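Local coordinates for cellulase (Bacillus sp. BG-CS10, PDB 5E09), which probably hydrolyses internal beta-1,4-glucosidic bonds of cellulose with a family 5 glycoside hydrolase domain, perhaps aided by the carbohydrate-binding modules that follow it, at residues 89-93 with 94-98; 196-200 with 201-205; 277-280 with 281-285; 294-297 with 298-302; 373-377 with 378-382. One frame throughout, in Å; residues are numbered along the deposited sequence.

Interaction 1: 89-93 with 94-98; sequences DWALE and EDLYV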
loop_
_atom_site.group_PDB
_atom_site.type_symbol
_atom_site.label_atom_id
_atom_site.label_comp_id
_atom_site.label_asym_id
_atom_site.label_seq_id
_atom_site.Cartn_x
_atom_site.Cartn_y
_atom_site.Cartn_z
ATOM N N ASP A 89 14.885 -6.856 20.445
ATOM C CA ASP A 89 16.028 -6.297 21.162
ATOM C C ASP A 89 16.879 -5.448 20.234
ATOM O O ASP A 89 17.280 -4.348 20.598
ATOM C CB ASP A 89 16.879 -7.404 21.792
ATOM C CG ASP A 89 16.189 -8.069 22.966
ATOM O OD1 ASP A 89 15.239 -7.470 23.516
ATOM O OD2 ASP A 89 16.601 -9.187 23.345
ATOM N N TRP A 90 17.149 -5.969 19.040
ATOM C CA TRP A 90 17.896 -5.235 18.023
ATOM C C TRP A 90 17.259 -3.885 17.730
ATOM O O TRP A 90 17.944 -2.859 17.657
ATOM C CB TRP A 90 17.979 -6.043 16.730
ATOM C CG TRP A 90 18.912 -7.205 16.788
ATOM C CD1 TRP A 90 19.898 -7.427 17.704
ATOM C CD2 TRP A 90 18.953 -8.310 15.879
ATOM N NE1 TRP A 90 20.551 -8.601 17.419
ATOM C CE2 TRP A 90 19.988 -9.164 16.304
ATOM C CE3 TRP A 90 18.215 -8.656 14.744
ATOM C CZ2 TRP A 90 20.301 -10.345 15.639
ATOM C CZ3 TRP A 90 18.526 -9.831 14.085
ATOM C CH2 TRP A 90 19.562 -10.662 14.534
ATOM N N ALA A 91 15.940 -3.898 17.564
ATOM C CA ALA A 91 15.206 -2.684 17.238
ATOM C C ALA A 91 15.213 -1.694 18.402
ATOM O O ALA A 91 15.312 -0.487 18.193
ATOM C CB ALA A 91 13.782 -3.026 16.826
ATOM N N LEU A 92 15.114 -2.200 19.627
ATOM C CA LEU A 92 15.208 -1.328 20.798
ATOM C C LEU A 92 16.608 -0.711 20.900
ATOM O O LEU A 92 16.747 0.460 21.253
ATOM C CB LEU A 92 14.852 -2.094 22.076
ATOM C CG LEU A 92 13.367 -2.462 22.213
ATOM C CD1 LEU A 92 13.126 -3.400 23.386
ATOM C CD2 LEU A 92 12.503 -1.211 22.333
ATOM N N GLU A 93 17.634 -1.495 20.565
ATOM C CA GLU A 93 19.019 -1.021 20.542
ATOM C C GLU A 93 19.227 0.131 19.564
ATOM O O GLU A 93 20.021 1.032 19.821
ATOM C CB GLU A 93 19.971 -2.158 20.176
ATOM C CG GLU A 93 20.111 -3.241 21.226
ATOM C CD GLU A 93 20.887 -4.438 20.705
ATOM O OE1 GLU A 93 21.749 -4.242 19.819
ATOM O OE2 GLU A 93 20.629 -5.573 21.168
ATOM N N GLU A 94 18.521 0.089 18.434
ATOM C CA GLU A 94 18.588 1.163 17.446
ATOM C C GLU A 94 17.744 2.360 17.860
ATOM O O GLU A 94 17.551 3.288 17.071
ATOM C CB GLU A 94 18.131 0.664 16.075
ATOM C CG GLU A 94 19.016 -0.412 15.481
ATOM C CD GLU A 94 20.399 0.105 15.125
ATOM O OE1 GLU A 94 20.544 1.329 14.912
ATOM O OE2 GLU A 94 21.345 -0.711 15.063
ATOM N N ASP A 95 17.244 2.318 19.095
ATOM C CA ASP A 95 16.394 3.366 19.669
ATOM C C ASP A 95 15.055 3.492 18.929
ATOM O O ASP A 95 14.421 4.547 18.942
ATOM C CB ASP A 95 17.127 4.715 19.680
ATOM C CG ASP A 95 18.253 4.760 20.701
ATOM O OD1 ASP A 95 18.288 3.875 21.587
ATOM O OD2 ASP A 95 19.101 5.677 20.616
ATOM N N LEU A 96 14.627 2.410 18.289
ATOM C CA LEU A 96 13.320 2.381 17.646
ATOM C C LEU A 96 12.217 2.080 18.655
ATOM O O LEU A 96 12.452 1.398 19.650
ATOM C CB LEU A 96 13.285 1.335 16.528
ATOM C CG LEU A 96 14.221 1.521 15.335
ATOM C CD1 LEU A 96 14.207 0.271 14.456
ATOM C CD2 LEU A 96 13.806 2.742 14.544
ATOM N N TYR A 97 11.019 2.599 18.403
ATOM C CA TYR A 97 9.832 2.093 19.080
ATOM C C TYR A 97 9.416 0.817 18.361
ATOM O O TYR A 97 9.597 0.710 17.147
ATOM C CB TYR A 97 8.690 3.103 19.058
ATOM C CG TYR A 97 8.918 4.366 19.858
ATOM C CD1 TYR A 97 9.608 5.447 19.313
ATOM C CD2 TYR A 97 8.401 4.498 21.142
ATOM C CE1 TYR A 97 9.795 6.617 20.033
ATOM C CE2 TYR A 97 8.584 5.662 21.871
ATOM C CZ TYR A 97 9.283 6.717 21.313
ATOM O OH TYR A 97 9.465 7.874 22.038
ATOM N N VAL A 98 8.875 -0.147 19.104
ATOM C CA VAL A 98 8.446 -1.421 18.528
ATOM C C VAL A 98 6.991 -1.734 18.888
ATOM O O VAL A 98 6.577 -1.533 20.026
ATOM C CB VAL A 98 9.344 -2.580 19.006
ATOM C CG1 VAL A 98 8.894 -3.907 18.392
ATOM C CG2 VAL A 98 10.792 -2.291 18.664
#

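Interaction 2: 196-200 with 201-205; sequences ETATS and QDLLN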
loop_
_atom_site.group_PDB
_atom_site.type_symbol
_atom_site.label_atom_id
_atom_site.label_comp_id
_atom_site.label_asym_id
_atom_site.label_seq_id
_atom_site.Cartn_x
_atom_site.Cartn_y
_atom_site.Cartn_z
ATOM N N GLU A 196 -11.950 -4.970 12.213
ATOM C CA GLU A 196 -11.334 -5.067 10.883
ATOM C C GLU A 196 -10.331 -3.942 10.616
ATOM O O GLU A 196 -9.985 -3.675 9.462
ATOM C CB GLU A 196 -12.409 -5.065 9.789
ATOM C CG GLU A 196 -13.188 -6.353 9.667
ATOM C CD GLU A 196 -14.395 -6.222 8.751
ATOM O OE1 GLU A 196 -14.678 -5.092 8.298
ATOM O OE2 GLU A 196 -15.062 -7.248 8.490
ATOM N N THR A 197 -9.869 -3.301 11.690
ATOM C CA THR A 197 -9.109 -2.047 11.627
ATOM C C THR A 197 -9.675 -1.072 10.599
ATOM O O THR A 197 -8.922 -0.379 9.925
ATOM C CB THR A 197 -7.610 -2.280 11.307
ATOM O OG1 THR A 197 -7.473 -2.904 10.022
ATOM C CG2 THR A 197 -6.953 -3.148 12.376
ATOM N N ALA A 198 -11.001 -1.025 10.484
ATOM C CA ALA A 198 -11.662 -0.150 9.518
ATOM C C ALA A 198 -12.058 1.179 10.161
ATOM O O ALA A 198 -11.902 1.364 11.364
ATOM C CB ALA A 198 -12.878 -0.841 8.929
ATOM N N THR A 199 -12.589 2.101 9.364
ATOM C CA THR A 199 -12.740 3.476 9.824
ATOM C C THR A 199 -14.166 4.020 9.794
ATOM O O THR A 199 -14.364 5.232 9.854
ATOM C CB THR A 199 -11.846 4.423 8.994
ATOM O OG1 THR A 199 -12.281 4.428 7.626
ATOM C CG2 THR A 199 -10.393 3.974 9.062
ATOM N N SER A 200 -15.156 3.136 9.712
ATOM C CA SER A 200 -16.552 3.553 9.808
ATOM C C SER A 200 -16.812 4.239 11.145
ATOM O O SER A 200 -16.246 3.850 12.171
ATOM C CB SER A 200 -17.487 2.356 9.643
ATOM O OG SER A 200 -17.251 1.703 8.409
ATOM N N GLN A 201 -17.665 5.257 11.134
ATOM C CA GLN A 201 -17.942 6.017 12.350
ATOM C C GLN A 201 -18.400 5.118 13.501
ATOM O O GLN A 201 -18.035 5.351 14.650
ATOM C CB GLN A 201 -18.991 7.099 12.078
ATOM C CG GLN A 201 -19.189 8.075 13.227
ATOM C CD GLN A 201 -17.885 8.689 13.707
ATOM O OE1 GLN A 201 -17.198 9.386 12.959
ATOM N NE2 GLN A 201 -17.534 8.427 14.961
ATOM N N ASP A 202 -19.176 4.080 13.198
ATOM C CA ASP A 202 -19.679 3.208 14.253
ATOM C C ASP A 202 -18.563 2.385 14.896
ATOM O O ASP A 202 -18.508 2.238 16.125
ATOM C CB ASP A 202 -20.768 2.277 13.722
ATOM C CG ASP A 202 -21.354 1.396 14.812
ATOM O OD1 ASP A 202 -21.955 1.945 15.767
ATOM O OD2 ASP A 202 -21.214 0.157 14.718
ATOM N N LEU A 203 -17.673 1.851 14.066
ATOM C CA LEU A 203 -16.518 1.119 14.563
ATOM C C LEU A 203 -15.622 2.029 15.407
ATOM O O LEU A 203 -15.174 1.656 16.501
ATOM C CB LEU A 203 -15.739 0.520 13.393
ATOM C CG LEU A 203 -16.594 -0.289 12.412
ATOM C CD1 LEU A 203 -15.752 -0.834 11.276
ATOM C CD2 LEU A 203 -17.319 -1.423 13.120
ATOM N N LEU A 204 -15.383 3.235 14.904
ATOM C CA LEU A 204 -14.606 4.225 15.645
ATOM C C LEU A 204 -15.227 4.474 17.015
ATOM O O LEU A 204 -14.533 4.451 18.037
ATOM C CB LEU A 204 -14.502 5.536 14.863
ATOM C CG LEU A 204 -13.766 5.470 13.523
ATOM C CD1 LEU A 204 -13.790 6.827 12.833
ATOM C CD2 LEU A 204 -12.334 4.972 13.705
ATOM N N ASN A 205 -16.539 4.687 17.026
ATOM C CA ASN A 205 -17.268 4.942 18.262
ATOM C C ASN A 205 -17.144 3.805 19.259
ATOM O O ASN A 205 -16.973 4.042 20.448
ATOM C CB ASN A 205 -18.745 5.199 17.971
ATOM C CG ASN A 205 -18.983 6.555 17.348
ATOM O OD1 ASN A 205 -18.211 7.489 17.563
ATOM N ND2 ASN A 205 -20.047 6.669 16.560
#

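Interaction 3: 277-280 with 281-285; sequences FDTS and TDVIQ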
loop_
_atom_site.group_PDB
_atom_site.type_symbol
_atom_site.label_atom_id
_atom_site.label_comp_id
_atom_site.label_asym_id
_atom_site.label_seq_id
_atom_site.Cartn_x
_atom_site.Cartn_y
_atom_site.Cartn_z
ATOM N N PHE A 277 -0.803 -3.328 -4.595
ATOM C CA PHE A 277 0.580 -3.754 -4.382
ATOM C C PHE A 277 0.683 -5.247 -4.062
ATOM O O PHE A 277 1.740 -5.849 -4.249
ATOM C CB PHE A 277 1.235 -2.948 -3.256
ATOM C CG PHE A 277 1.586 -1.534 -3.640
ATOM C CD1 PHE A 277 1.397 -1.078 -4.936
ATOM C CD2 PHE A 277 2.112 -0.663 -2.699
ATOM C CE1 PHE A 277 1.721 0.221 -5.286
ATOM C CE2 PHE A 277 2.438 0.641 -3.044
ATOM C CZ PHE A 277 2.242 1.082 -4.341
ATOM N N ASP A 278 -0.403 -5.844 -3.577
ATOM C CA ASP A 278 -0.402 -7.284 -3.321
ATOM C C ASP A 278 -0.194 -8.056 -4.627
ATOM O O ASP A 278 0.516 -9.061 -4.667
ATOM C CB ASP A 278 -1.696 -7.711 -2.631
ATOM C CG ASP A 278 -1.714 -7.330 -1.160
ATOM O OD1 ASP A 278 -0.621 -7.128 -0.586
ATOM O OD2 ASP A 278 -2.817 -7.230 -0.579
ATOM N N THR A 279 -0.798 -7.566 -5.701
ATOM C CA THR A 279 -0.457 -8.037 -7.031
ATOM C C THR A 279 0.959 -7.573 -7.362
ATOM O O THR A 279 1.892 -8.372 -7.419
ATOM C CB THR A 279 -1.445 -7.512 -8.096
ATOM O OG1 THR A 279 -2.787 -7.831 -7.708
ATOM C CG2 THR A 279 -1.149 -8.125 -9.457
ATOM N N SER A 280 1.119 -6.268 -7.548
ATOM C CA SER A 280 2.414 -5.706 -7.910
ATOM C C SER A 280 2.438 -4.192 -7.770
ATOM O O SER A 280 1.405 -3.526 -7.820
ATOM C CB SER A 280 2.783 -6.087 -9.349
ATOM O OG SER A 280 3.891 -5.331 -9.805
ATOM N N THR A 281 3.636 -3.653 -7.609
ATOM C CA THR A 281 3.837 -2.213 -7.598
ATOM C C THR A 281 3.475 -1.601 -8.961
ATOM O O THR A 281 3.014 -0.463 -9.038
ATOM C CB THR A 281 5.296 -1.894 -7.194
ATOM O OG1 THR A 281 6.187 -2.516 -8.132
ATOM C CG2 THR A 281 5.614 -2.362 -5.789
ATOM N N ASP A 282 3.634 -2.391 -10.023
ATOM C CA ASP A 282 3.418 -1.930 -11.395
ATOM C C ASP A 282 1.940 -1.742 -11.748
ATOM O O ASP A 282 1.607 -1.361 -12.865
ATOM C CB ASP A 282 4.049 -2.916 -12.385
ATOM C CG ASP A 282 5.567 -2.956 -12.290
ATOM O OD1 ASP A 282 6.169 -1.959 -11.828
ATOM O OD2 ASP A 282 6.155 -3.986 -12.686
ATOM N N VAL A 283 1.061 -2.017 -10.794
ATOM C CA VAL A 283 -0.379 -1.942 -11.010
ATOM C C VAL A 283 -0.881 -0.487 -10.942
ATOM O O VAL A 283 -1.896 -0.127 -11.547
ATOM C CB VAL A 283 -1.103 -2.840 -9.971
ATOM C CG1 VAL A 283 -2.587 -2.572 -9.920
ATOM C CG2 VAL A 283 -0.827 -4.307 -10.275
ATOM N N ILE A 284 -0.144 0.349 -10.220
ATOM C CA ILE A 284 -0.468 1.763 -10.113
ATOM C C ILE A 284 0.569 2.560 -10.889
ATOM O O ILE A 284 1.763 2.426 -10.632
ATOM C CB ILE A 284 -0.491 2.232 -8.634
ATOM C CG1 ILE A 284 -1.263 1.236 -7.763
ATOM C CG2 ILE A 284 -1.059 3.652 -8.507
ATOM C CD1 ILE A 284 -2.683 1.016 -8.209
ATOM N N GLN A 285 0.125 3.373 -11.845
ATOM C CA GLN A 285 1.050 4.174 -12.644
ATOM C C GLN A 285 1.879 5.070 -11.719
ATOM O O GLN A 285 1.350 5.647 -10.765
ATOM C CB GLN A 285 0.292 5.004 -13.683
ATOM C CG GLN A 285 1.137 5.450 -14.873
ATOM C CD GLN A 285 1.897 6.748 -14.618
ATOM O OE1 GLN A 285 1.514 7.556 -13.766
ATOM N NE2 GLN A 285 2.987 6.945 -15.356
#

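Interaction 4: 294-297 with 298-302; sequences EFLI and HHLNE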
loop_
_atom_site.group_PDB
_atom_site.type_symbol
_atom_site.label_atom_id
_atom_site.label_comp_id
_atom_site.label_asym_id
_atom_site.label_seq_id
_atom_site.Cartn_x
_atom_site.Cartn_y
_atom_site.Cartn_z
ATOM N N GLU A 294 1.903 11.300 -1.492
ATOM C CA GLU A 294 2.173 12.685 -1.089
ATOM C C GLU A 294 0.942 13.310 -0.417
ATOM O O GLU A 294 1.023 13.887 0.682
ATOM C CB GLU A 294 2.604 13.519 -2.304
ATOM C CG GLU A 294 3.204 14.889 -1.975
ATOM C CD GLU A 294 2.156 15.971 -1.799
ATOM O OE1 GLU A 294 1.070 15.865 -2.417
ATOM O OE2 GLU A 294 2.420 16.927 -1.035
ATOM N N PHE A 295 -0.198 13.185 -1.089
ATOM C CA PHE A 295 -1.460 13.685 -0.555
ATOM C C PHE A 295 -1.791 13.060 0.813
ATOM O O PHE A 295 -2.031 13.766 1.813
ATOM C CB PHE A 295 -2.570 13.403 -1.564
ATOM C CG PHE A 295 -3.861 14.095 -1.265
ATOM C CD1 PHE A 295 -4.082 15.394 -1.693
ATOM C CD2 PHE A 295 -4.866 13.440 -0.579
ATOM C CE1 PHE A 295 -5.285 16.032 -1.426
ATOM C CE2 PHE A 295 -6.068 14.067 -0.311
ATOM C CZ PHE A 295 -6.281 15.365 -0.735
ATOM N N LEU A 296 -1.781 11.731 0.846
ATOM C CA LEU A 296 -2.081 10.979 2.062
ATOM C C LEU A 296 -1.230 11.417 3.252
ATOM O O LEU A 296 -1.760 11.726 4.329
ATOM C CB LEU A 296 -1.882 9.479 1.825
ATOM C CG LEU A 296 -2.064 8.585 3.058
ATOM C CD1 LEU A 296 -3.466 8.742 3.637
ATOM C CD2 LEU A 296 -1.774 7.123 2.735
ATOM N N ILE A 297 0.089 11.440 3.070
ATOM C CA ILE A 297 0.955 11.754 4.200
ATOM C C ILE A 297 0.807 13.226 4.613
ATOM O O ILE A 297 0.882 13.543 5.807
ATOM C CB ILE A 297 2.419 11.404 3.896
ATOM C CG1 ILE A 297 2.549 9.885 3.767
ATOM C CG2 ILE A 297 3.337 11.900 5.010
ATOM C CD1 ILE A 297 3.904 9.408 3.302
ATOM N N HIS A 298 0.552 14.114 3.650
ATOM C CA HIS A 298 0.227 15.492 4.014
ATOM C C HIS A 298 -0.951 15.535 4.985
ATOM O O HIS A 298 -0.876 16.175 6.048
ATOM C CB HIS A 298 -0.103 16.335 2.784
ATOM C CG HIS A 298 -0.708 17.667 3.113
ATOM N ND1 HIS A 298 -0.157 18.526 4.038
ATOM C CD2 HIS A 298 -1.814 18.287 2.633
ATOM C CE1 HIS A 298 -0.897 19.618 4.118
ATOM N NE2 HIS A 298 -1.909 19.499 3.275
ATOM N N HIS A 299 -2.038 14.850 4.641
ATOM C CA HIS A 299 -3.231 14.972 5.481
ATOM C C HIS A 299 -3.103 14.224 6.822
ATOM O O HIS A 299 -3.671 14.656 7.848
ATOM C CB HIS A 299 -4.459 14.527 4.696
ATOM C CG HIS A 299 -4.930 15.557 3.715
ATOM N ND1 HIS A 299 -5.613 16.690 4.100
ATOM C CD2 HIS A 299 -4.774 15.647 2.373
ATOM C CE1 HIS A 299 -5.876 17.427 3.036
ATOM N NE2 HIS A 299 -5.381 16.819 1.974
ATOM N N LEU A 300 -2.322 13.144 6.830
ATOM C CA LEU A 300 -2.004 12.455 8.082
ATOM C C LEU A 300 -1.233 13.378 9.012
ATOM O O LEU A 300 -1.506 13.436 10.218
ATOM C CB LEU A 300 -1.191 11.181 7.836
ATOM C CG LEU A 300 -1.859 10.050 7.050
ATOM C CD1 LEU A 300 -0.911 8.867 6.894
ATOM C CD2 LEU A 300 -3.172 9.626 7.704
ATOM N N ASN A 301 -0.259 14.087 8.446
ATOM C CA ASN A 301 0.519 15.049 9.217
ATOM C C ASN A 301 -0.348 16.176 9.757
ATOM O O ASN A 301 -0.244 16.524 10.932
ATOM C CB ASN A 301 1.658 15.619 8.376
ATOM C CG ASN A 301 2.748 14.600 8.124
ATOM O OD1 ASN A 301 2.902 13.640 8.869
ATOM N ND2 ASN A 301 3.525 14.817 7.067
ATOM N N GLU A 302 -1.216 16.729 8.911
ATOM C CA GLU A 302 -2.142 17.766 9.364
ATOM C C GLU A 302 -3.039 17.263 10.498
ATOM O O GLU A 302 -3.525 18.056 11.309
ATOM C CB GLU A 302 -3.009 18.275 8.205
ATOM C CG GLU A 302 -2.455 19.505 7.487
ATOM C CD GLU A 302 -3.420 20.072 6.452
ATOM O OE1 GLU A 302 -4.516 19.498 6.273
ATOM O OE2 GLU A 302 -3.084 21.101 5.822
#

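Interaction 5: 373-377 with 378-382; sequences LQVDG and DSLAL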
loop_
_atom_site.group_PDB
_atom_site.type_symbol
_atom_site.label_atom_id
_atom_site.label_comp_id
_atom_site.label_asym_id
_atom_site.label_seq_id
_atom_site.Cartn_x
_atom_site.Cartn_y
_atom_site.Cartn_z
ATOM N N LEU A 373 15.221 23.201 -13.842
ATOM C CA LEU A 373 15.141 21.876 -14.456
ATOM C C LEU A 373 16.544 21.340 -14.683
ATOM O O LEU A 373 17.478 22.114 -14.902
ATOM C CB LEU A 373 14.391 21.912 -15.792
ATOM C CG LEU A 373 12.933 22.370 -15.818
ATOM C CD1 LEU A 373 12.335 22.140 -17.204
ATOM C CD2 LEU A 373 12.119 21.658 -14.746
ATOM N N GLN A 374 16.690 20.021 -14.647
ATOM C CA GLN A 374 17.979 19.388 -14.897
ATOM C C GLN A 374 17.834 18.135 -15.746
ATOM O O GLN A 374 16.820 17.453 -15.692
ATOM C CB GLN A 374 18.676 19.036 -13.583
ATOM C CG GLN A 374 19.130 20.233 -12.773
ATOM C CD GLN A 374 20.321 19.920 -11.880
ATOM O OE1 GLN A 374 20.572 18.762 -11.541
ATOM N NE2 GLN A 374 21.073 20.955 -11.508
ATOM N N VAL A 375 18.849 17.852 -16.551
ATOM C CA VAL A 375 18.971 16.569 -17.227
ATOM C C VAL A 375 20.384 16.057 -16.968
ATOM O O VAL A 375 21.359 16.765 -17.233
ATOM C CB VAL A 375 18.713 16.665 -18.743
ATOM C CG1 VAL A 375 19.036 15.335 -19.423
ATOM C CG2 VAL A 375 17.279 17.084 -19.024
ATOM N N ASP A 376 20.486 14.841 -16.436
ATOM C CA ASP A 376 21.775 14.252 -16.080
ATOM C C ASP A 376 22.569 15.162 -15.140
ATOM O O ASP A 376 23.784 15.295 -15.279
ATOM C CB ASP A 376 22.607 13.955 -17.333
ATOM C CG ASP A 376 21.896 13.032 -18.307
ATOM O OD1 ASP A 376 21.274 12.042 -17.860
ATOM O OD2 ASP A 376 21.960 13.300 -19.526
ATOM N N GLY A 377 21.877 15.801 -14.202
ATOM C CA GLY A 377 22.527 16.641 -13.211
ATOM C C GLY A 377 22.927 18.019 -13.708
ATOM O O GLY A 377 23.426 18.842 -12.935
ATOM N N ASP A 378 22.709 18.273 -14.997
ATOM C CA ASP A 378 23.027 19.566 -15.603
ATOM C C ASP A 378 21.778 20.425 -15.787
ATOM O O ASP A 378 20.801 19.988 -16.397
ATOM C CB ASP A 378 23.722 19.367 -16.952
ATOM C CG ASP A 378 25.063 18.666 -16.822
ATOM O OD1 ASP A 378 25.712 18.805 -15.762
ATOM O OD2 ASP A 378 25.469 17.976 -17.782
ATOM N N SER A 379 21.818 21.647 -15.264
ATOM C CA SER A 379 20.685 22.565 -15.366
ATOM C C SER A 379 20.351 22.906 -16.817
ATOM O O SER A 379 21.237 23.029 -17.661
ATOM C CB SER A 379 20.965 23.850 -14.585
ATOM O OG SER A 379 21.129 23.578 -13.204
ATOM N N LEU A 380 19.063 23.040 -17.106
ATOM C CA LEU A 380 18.631 23.426 -18.439
ATOM C C LEU A 380 18.532 24.937 -18.521
ATOM O O LEU A 380 18.555 25.627 -17.502
ATOM C CB LEU A 380 17.291 22.779 -18.793
ATOM C CG LEU A 380 17.336 21.270 -19.041
ATOM C CD1 LEU A 380 15.990 20.771 -19.557
ATOM C CD2 LEU A 380 18.455 20.931 -20.013
ATOM N N ALA A 381 18.420 25.442 -19.742
ATOM C CA ALA A 381 18.437 26.875 -19.979
ATOM C C ALA A 381 17.058 27.500 -19.886
ATOM O O ALA A 381 16.123 27.077 -20.565
ATOM C CB ALA A 381 19.042 27.166 -21.335
ATOM N N LEU A 382 16.940 28.517 -19.043
ATOM C CA LEU A 382 15.756 29.360 -19.031
ATOM C C LEU A 382 15.555 30.015 -20.391
ATOM O O LEU A 382 16.495 30.554 -20.974
ATOM C CB LEU A 382 15.881 30.425 -17.953
ATOM C CG LEU A 382 15.750 29.876 -16.539
ATOM C CD1 LEU A 382 16.093 30.932 -15.502
ATOM C CD2 LEU A 382 14.332 29.401 -16.369
#

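Interaction 1: 89-93 with 94-98
A91 CB sits against V98 CG2 at 3.6 Å, and the methyl L96 CD1 reaches the same CB from the loop side; this is the tight part of the contact. L92 CD2 meets V98 CG2 at 4.2 Å, the two side chains crossing at about a right angle. Beside this packing helix 78-93 ends in a Schellman motif: L96 N bonds to A91 O at 3.0 Å and D95 N to L92 O at 2.9 Å, the latter donor standing above the carbonyl plane. D95, with its positive phi of 64°, is the C-prime residue that turns the chain into strand 97-100. The acidic side is looser: E93 is exposed, while E94 is partly covered by helix 44-52. E94 CG lies 3.4 Å from W90 O, and both carboxylates form salt bridges with R44 of helix 44-52. The chemistry thus divides: apolar packing fixes the helix end against the beta-barrel, and the one arginine probably offsets the two neighbouring acidic charges.

Interaction 2: 196-200 with 201-205
The chain comes out of the loop after strand 190-193 and turns into helix 201-214 at S200, the N-cap residue. T199 and L204 bring their CA atoms to 6.2 Å, and the first helical turn is closed by L204 N, which donates to S200 O at 2.9 Å in a nearly straight bond, 173° at the hydrogen. The S200 side chain makes no capping bond; its CB instead packs against L203 CG at 3.9 Å. L203 points back over the loop, and its CD1 branch touches A198 CB at 3.7 Å. Because L203 CG lies beside the backbone N (chi1 -51°) with an extended chi2, this methyl is carried across S200 to the alanine. L204 leans to T199 with CD1, which rests 3.4 Å from T199 O. That carbonyl also accepts a bond from R255 NE of helix 243-261, whose side chain packs on L204 as well. At the start of the helix Q201 bends at chi2 (52°), and its NE2 donates to N205 OD1, one turn later, at 2.8 Å; OD1 lies close to the plane of the Q201 amide, whereas NE2 stands above the plane of the N205 carbonyl. T259 OG1 is a second partner of NE2. A loop after a barrel strand leading through an N-cap into the next helix is the beta-to-alpha connection of a TIM barrel, the fold of family 5 cellulases.

Interaction 3: 277-280 with 281-285
S280 holds OG anti to its own backbone N (chi1 168°), which carries the hydroxyl forward to D282 N in an ST turn, while F277 CG lies beside the backbone N (chi1 -74°) and leads the ring toward T281 and I284. The chain here is the loop of the TIM barrel that joins strand 267-272 to helix 286-302. D282 N donates to S280 OG at 3.0 Å with 162° at the hydrogen, and this ST turn leads into the 3-10 turn 281-283. It is the firmer of two bonds to S280; the other, from V283 N to S280 O at 3.4 Å, is long and weak. On the apolar side the F277 ring has T281 CG2 over one face, and I284 crosses it at about a right angle. Around the same ring come H315, K289 and F293. T279 CG2 meets V283 CG2 at 3.9 Å, again crosswise. The closest apolar approach of I284 to the ring is CG1 to F277 CE1, 4.0 Å.

Interaction 4: 294-297 with 298-302
L300 N donates to L296 O at 2.9 Å, and the leucine side chain also presses on that oxygen, with L300 CG at 3.2 Å. The equivalent bonds from H298 N to E294 O, H299 N to F295 O and N301 N to I297 O complete a run of i to i+4 helical bonds in helix 286-302, which links barrel strands 267-272 and 306-311. On one flank the H299 ring leans over a face of the F295 ring: centroids are 4.4 Å apart and the planes meet obliquely, at 53°. H299 CD2 stands 3.3 Å above the F295 plane, offset toward the rim, and NE2 is 3.2 Å from F295 CZ. F295 CG is anti to its backbone N (chi1 -169°), while H299 CG takes the place beside its own N, and the two rings converge. Replacing F295 by alanine would probably leave H299 without its aromatic cover and open a gap toward F241, whose ring meets F295 edge-to-face. L296 CD1 packs on L300 CG at 4.0 Å, and both leucines also touch F253. The chemistry is therefore split: an apolar and aromatic flank against helix 243-261, and a buried E294 carboxylate that accepts from S340 N and whose charge R339 probably balances.

Interaction 5: 373-377 with 378-382
V375 and D378 form the hydrogen-bonded antiparallel pair, V375 N giving to D378 O at 2.9 Å and D378 N returning to V375 O at 3.0 Å, the latter donor well above the carbonyl plane. Further along, L380 N donates to L373 O at 2.9 Å, and S379 CA makes a CA-H...O contact with the same oxygen. Q374 and S379 are the non-hydrogen-bonded pair between these bonds. Their side chains share one face of the sheet and meet there: Q374 NE2 donates to S379 OG at 3.1 Å, with the hydroxyl tilted 21° out of the amide plane. An isoleucine here has no amide to give, and S379 OG would probably be left without this partner and be freer to turn. Strands 370-375 and 378-379 make a two-residue beta hairpin with a type I' turn, D376 and G377 at its corners both having positive phi, at the edge of the mixed sheet of the X2 module. Apolar contacts lie across from Q374 and S379. V375 CG2 touches L380 CD1 at 3.9 Å, the two side chains meeting at a slant, and L373 CB approaches the same methyl at 4.2 Å. Y386 touches both L373 and L380, while I415 of strand 410-419 packs on L373 and V375.

Interactions 1 to 4 belong to the family 5 barrel and interaction 5 to the X2 module. Interactions 3 and 4 bracket one helix: the first is the loop leading into 286-302, the second its later turns, their centres about 21 Å apart. Interaction 2 is nearest to interaction 4, nearest atoms about 9 Å apart, and helix 243-261 packs on both. In family 5 barrels the catalytic site lies at the C-terminal ends of the strands, so the loops of interactions 2 and 3 are probably on that side, whereas interaction 1, leading into strand 97-100, is at the other end. Interaction 5 is remote, its centre about 49 Å from that of interaction 2.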